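Local coordinates for protein glycoside Hydrolase Family 43_12 (Metagenome, PDB 7JVH) that probably hydrolyses glycosidic bonds in plant cell-wall polysaccharides or oligosaccharides, as a family 43 glycoside hydrolase from the capybara gut, at residues 298-309 with 315-327. Sequence-based numbering, arbitrary orientation.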
loop_
_atom_site.group_PDB
_atom_site.type_symbol
_atom_site.label_atom_id
_atom_site.label_comp_id
_atom_site.label_asym_id
_atom_site.label_seq_id
_atom_site.Cartn_x
_atom_site.Cartn_y
_atom_site.Cartn_z
ATOM N N LEU A 298 -8.696 6.086 17.537
ATOM C CA LEU A 298 -7.969 6.705 16.424
ATOM C C LEU A 298 -7.332 5.731 15.424
ATOM O O LEU A 298 -7.607 5.800 14.227
ATOM C CB LEU A 298 -6.863 7.628 16.968
ATOM C CG LEU A 298 -6.013 8.453 15.977
ATOM C CD1 LEU A 298 -4.675 7.789 15.669
ATOM C CD2 LEU A 298 -6.723 8.906 14.697
ATOM N N ALA A 299 -6.458 4.862 15.945
ATOM C CA ALA A 299 -5.646 3.930 15.166
ATOM C C ALA A 299 -5.700 2.526 15.754
ATOM O O ALA A 299 -5.899 2.356 16.946
ATOM C CB ALA A 299 -4.188 4.397 15.087
ATOM N N ASP A 300 -5.482 1.525 14.898
ATOM C CA ASP A 300 -5.621 0.117 15.248
ATOM C C ASP A 300 -4.650 -0.744 14.419
ATOM O O ASP A 300 -3.956 -0.240 13.517
ATOM C CB ASP A 300 -7.068 -0.331 14.961
ATOM C CG ASP A 300 -7.685 -1.087 16.092
ATOM O OD1 ASP A 300 -6.912 -1.678 16.877
ATOM O OD2 ASP A 300 -8.920 -1.076 16.237
ATOM N N TRP A 301 -4.633 -2.048 14.717
ATOM C CA TRP A 301 -3.884 -3.070 13.971
ATOM C C TRP A 301 -2.394 -2.741 13.840
ATOM O O TRP A 301 -1.805 -2.918 12.783
ATOM C CB TRP A 301 -4.480 -3.329 12.577
ATOM C CG TRP A 301 -5.962 -3.682 12.529
ATOM C CD1 TRP A 301 -6.840 -3.755 13.570
ATOM C CD2 TRP A 301 -6.727 -3.973 11.349
ATOM N NE1 TRP A 301 -8.095 -4.096 13.117
ATOM C CE2 TRP A 301 -8.052 -4.233 11.759
ATOM C CE3 TRP A 301 -6.416 -4.039 9.980
ATOM C CZ2 TRP A 301 -9.079 -4.522 10.849
ATOM C CZ3 TRP A 301 -7.431 -4.336 9.075
ATOM C CH2 TRP A 301 -8.748 -4.572 9.511
ATOM N N ALA A 302 -1.786 -2.273 14.932
ATOM C CA ALA A 302 -0.409 -1.809 14.905
ATOM C C ALA A 302 0.579 -2.974 14.992
ATOM O O ALA A 302 0.574 -3.736 15.958
ATOM C CB ALA A 302 -0.168 -0.811 16.024
ATOM N N GLY A 303 1.431 -3.087 13.968
ATOM C CA GLY A 303 2.518 -4.035 13.939
ATOM C C GLY A 303 3.245 -4.001 12.606
ATOM O O GLY A 303 3.085 -3.056 11.820
ATOM N N HIS A 304 4.037 -5.055 12.361
ATOM C CA HIS A 304 4.865 -5.202 11.165
ATOM C C HIS A 304 5.819 -4.024 11.001
ATOM O O HIS A 304 5.758 -3.263 10.026
ATOM C CB HIS A 304 4.041 -5.398 9.884
ATOM C CG HIS A 304 4.752 -6.212 8.859
ATOM N ND1 HIS A 304 4.331 -7.478 8.510
ATOM C CD2 HIS A 304 5.881 -5.983 8.149
ATOM C CE1 HIS A 304 5.155 -7.985 7.609
ATOM N NE2 HIS A 304 6.108 -7.101 7.374
ATOM N N ALA A 305 6.720 -3.891 11.980
ATOM C CA ALA A 305 7.624 -2.761 12.066
ATOM C C ALA A 305 8.967 -3.078 11.456
ATOM O O ALA A 305 9.292 -4.237 11.178
ATOM C CB ALA A 305 7.795 -2.354 13.512
ATOM N N ASP A 306 9.758 -2.029 11.246
ATOM C CA ASP A 306 11.150 -2.148 10.857
ATOM C C ASP A 306 11.896 -0.934 11.418
ATOM O O ASP A 306 11.360 0.189 11.381
ATOM C CB ASP A 306 11.231 -2.204 9.340
ATOM C CG ASP A 306 12.611 -2.548 8.813
ATOM O OD1 ASP A 306 13.501 -3.016 9.564
ATOM O OD2 ASP A 306 12.820 -2.347 7.604
ATOM N N LEU A 307 13.103 -1.164 11.952
ATOM C CA LEU A 307 13.903 -0.123 12.598
ATOM C C LEU A 307 15.000 0.427 11.691
ATOM O O LEU A 307 15.527 -0.284 10.838
ATOM C CB LEU A 307 14.563 -0.670 13.865
ATOM C CG LEU A 307 13.679 -1.362 14.895
ATOM C CD1 LEU A 307 14.529 -1.683 16.114
ATOM C CD2 LEU A 307 12.462 -0.520 15.271
ATOM N N VAL A 308 15.352 1.696 11.910
ATOM C CA VAL A 308 16.495 2.324 11.265
ATOM C C VAL A 308 17.168 3.315 12.224
ATOM O O VAL A 308 16.494 4.015 12.971
ATOM C CB VAL A 308 16.083 3.017 9.952
ATOM C CG1 VAL A 308 15.247 4.264 10.230
ATOM C CG2 VAL A 308 17.308 3.344 9.121
ATOM N N GLU A 309 18.504 3.325 12.213
ATOM C CA GLU A 309 19.312 4.346 12.882
ATOM C C GLU A 309 19.780 5.332 11.850
ATOM O O GLU A 309 19.028 6.201 11.445
ATOM C CB GLU A 309 20.512 3.735 13.608
ATOM C CG GLU A 309 21.918 4.098 13.111
ATOM C CD GLU A 309 22.965 3.194 13.723
ATOM O OE1 GLU A 309 22.906 2.928 14.952
ATOM O OE2 GLU A 309 23.866 2.736 12.986
ATOM N N TYR A 315 17.164 6.061 17.019
ATOM C CA TYR A 315 16.422 5.100 16.200
ATOM C C TYR A 315 14.947 5.475 15.982
ATOM O O TYR A 315 14.298 6.032 16.871
ATOM C CB TYR A 315 16.482 3.690 16.822
ATOM C CG TYR A 315 17.833 3.036 16.742
ATOM C CD1 TYR A 315 18.840 3.370 17.639
ATOM C CD2 TYR A 315 18.113 2.084 15.765
ATOM C CE1 TYR A 315 20.083 2.783 17.574
ATOM C CE2 TYR A 315 19.362 1.476 15.690
ATOM C CZ TYR A 315 20.340 1.837 16.606
ATOM O OH TYR A 315 21.584 1.269 16.558
ATOM N N TYR A 316 14.421 5.091 14.823
ATOM C CA TYR A 316 13.007 5.339 14.452
ATOM C C TYR A 316 12.383 4.059 13.893
ATOM O O TYR A 316 13.024 3.379 13.117
ATOM C CB TYR A 316 12.943 6.495 13.456
ATOM C CG TYR A 316 13.237 7.808 14.117
ATOM C CD1 TYR A 316 14.472 8.411 14.000
ATOM C CD2 TYR A 316 12.296 8.401 14.925
ATOM C CE1 TYR A 316 14.747 9.604 14.638
ATOM C CE2 TYR A 316 12.554 9.590 15.572
ATOM C CZ TYR A 316 13.780 10.193 15.421
ATOM O OH TYR A 316 14.017 11.364 16.062
ATOM N N GLY A 317 11.145 3.770 14.275
ATOM C CA GLY A 317 10.467 2.557 13.791
ATOM C C GLY A 317 9.225 2.846 12.969
ATOM O O GLY A 317 8.322 3.485 13.476
ATOM N N VAL A 318 9.177 2.349 11.739
ATOM C CA VAL A 318 7.978 2.549 10.885
ATOM C C VAL A 318 7.126 1.291 11.001
ATOM O O VAL A 318 7.698 0.237 11.110
ATOM C CB VAL A 318 8.361 2.818 9.424
ATOM C CG1 VAL A 318 9.102 4.128 9.258
ATOM C CG2 VAL A 318 9.140 1.669 8.829
ATOM N N PHE A 319 5.805 1.423 11.009
ATOM C CA PHE A 319 4.931 0.231 11.105
ATOM C C PHE A 319 3.609 0.478 10.378
ATOM O O PHE A 319 3.444 1.528 9.796
ATOM C CB PHE A 319 4.684 -0.154 12.559
ATOM C CG PHE A 319 4.081 0.914 13.428
ATOM C CD1 PHE A 319 4.809 2.025 13.797
ATOM C CD2 PHE A 319 2.797 0.793 13.910
ATOM C CE1 PHE A 319 4.260 2.989 14.620
ATOM C CE2 PHE A 319 2.252 1.760 14.731
ATOM C CZ PHE A 319 2.983 2.856 15.085
ATOM N N LEU A 320 2.711 -0.503 10.422
ATOM C CA LEU A 320 1.440 -0.361 9.761
ATOM C C LEU A 320 0.345 -0.263 10.781
ATOM O O LEU A 320 0.492 -0.774 11.893
ATOM C CB LEU A 320 1.189 -1.508 8.767
ATOM C CG LEU A 320 0.813 -2.892 9.282
ATOM C CD1 LEU A 320 -0.641 -2.958 9.729
ATOM C CD2 LEU A 320 1.087 -3.944 8.211
ATOM N N GLY A 321 -0.742 0.421 10.388
ATOM C CA GLY A 321 -1.924 0.560 11.199
ATOM C C GLY A 321 -3.058 0.973 10.297
ATOM O O GLY A 321 -2.845 1.285 9.128
ATOM N N ILE A 322 -4.274 0.939 10.847
ATOM C CA ILE A 322 -5.464 1.454 10.223
ATOM C C ILE A 322 -6.082 2.586 11.063
ATOM O O ILE A 322 -6.017 2.572 12.292
ATOM C CB ILE A 322 -6.514 0.346 10.054
ATOM C CG1 ILE A 322 -7.018 -0.180 11.399
ATOM C CG2 ILE A 322 -5.940 -0.795 9.253
ATOM C CD1 ILE A 322 -8.239 -1.086 11.242
ATOM N N ARG A 323 -6.679 3.581 10.393
ATOM C CA ARG A 323 -7.525 4.563 11.063
ATOM C C ARG A 323 -8.965 4.241 10.685
ATOM O O ARG A 323 -9.443 4.735 9.669
ATOM C CB ARG A 323 -7.129 5.996 10.671
ATOM C CG ARG A 323 -5.698 6.396 10.920
ATOM C CD ARG A 323 -5.376 7.798 10.420
ATOM N NE ARG A 323 -5.113 7.881 8.990
ATOM C CZ ARG A 323 -5.826 8.594 8.104
ATOM N NH1 ARG A 323 -6.871 9.337 8.471
ATOM N NH2 ARG A 323 -5.500 8.559 6.804
ATOM N N PRO A 324 -9.722 3.471 11.500
ATOM C CA PRO A 324 -11.110 3.124 11.151
ATOM C C PRO A 324 -12.095 4.287 11.299
ATOM O O PRO A 324 -11.796 5.263 11.997
ATOM C CB PRO A 324 -11.474 2.029 12.171
ATOM C CG PRO A 324 -10.570 2.371 13.359
ATOM C CD PRO A 324 -9.288 2.920 12.789
ATOM N N ASN A 325 -13.262 4.171 10.650
ATOM C CA ASN A 325 -14.332 5.163 10.744
ATOM C C ASN A 325 -15.177 4.867 11.976
ATOM O O ASN A 325 -14.852 3.972 12.745
ATOM C CB ASN A 325 -15.176 5.224 9.455
ATOM C CG ASN A 325 -16.144 4.069 9.319
ATOM O OD1 ASN A 325 -16.025 3.061 10.003
ATOM N ND2 ASN A 325 -17.125 4.222 8.422
ATOM N N SER A 326 -16.255 5.631 12.168
ATOM C CA SER A 326 -17.116 5.513 13.355
ATOM C C SER A 326 -17.761 4.130 13.542
ATOM O O SER A 326 -18.158 3.789 14.648
ATOM C CB SER A 326 -18.209 6.592 13.333
ATOM O OG SER A 326 -19.035 6.475 12.193
ATOM N N LYS A 327 -17.886 3.365 12.443
ATOM C CA LYS A 327 -18.449 2.012 12.454
ATOM C C LYS A 327 -17.382 0.897 12.467
ATOM O O LYS A 327 -17.714 -0.279 12.360
ATOM C CB LYS A 327 -19.388 1.821 11.267
ATOM C CG LYS A 327 -20.672 2.644 11.368
ATOM C CD LYS A 327 -21.449 2.652 10.079
ATOM C CE LYS A 327 -22.062 1.273 9.770
ATOM N NZ LYS A 327 -23.018 0.819 10.833
HETATM O O HOH W 1 -10.009 6.882 12.350
#
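Asp-300, Gly-303, Asp-306 and Val-308 each form a reciprocal pair of backbone hydrogen bonds with Ile-322, Leu-320, Val-318 and Tyr-316, respectively, which defines an antiparallel hairpin; Leu-320 N to Gly-303 O measures 2.9 Å. The register slips twice, giving beta bulges at which Trp-301 and His-304 take positive phi (54° and 57°). The buried middle is closely packed: Phe-319 CE2 lies 3.8 Å from Ala-302 CB. So is the Trp-301 end, where Ile-322 CG1, between backbone N and carbonyl carbon (chi1 65°), sends CD1 over one indole face, while Trp-301 NE1 hydrogen-bonds Asp-261 OD1. Replacing the indole with an alanine's methyl group would probably uncover one side of Ile-322 and leave Asp-261 without its indole N-H partner. The opposite end is the solvent side: exposed Glu-309 lies alongside partly exposed Tyr-315, its CB over one ring face. Strand 316-322 also pairs antiparallel with strand 335-342; 300-308 is an outer strand of this four-stranded sheet, consistent with a blade of the family's five-bladed propeller. His-304 touches Asp-63 and Asp-173 near a glycerol, probably from the crystallisation liquor, consistent with a pocket there; the chemistry is a backbone ladder interrupted by two bulges that probably help place polar groups at it.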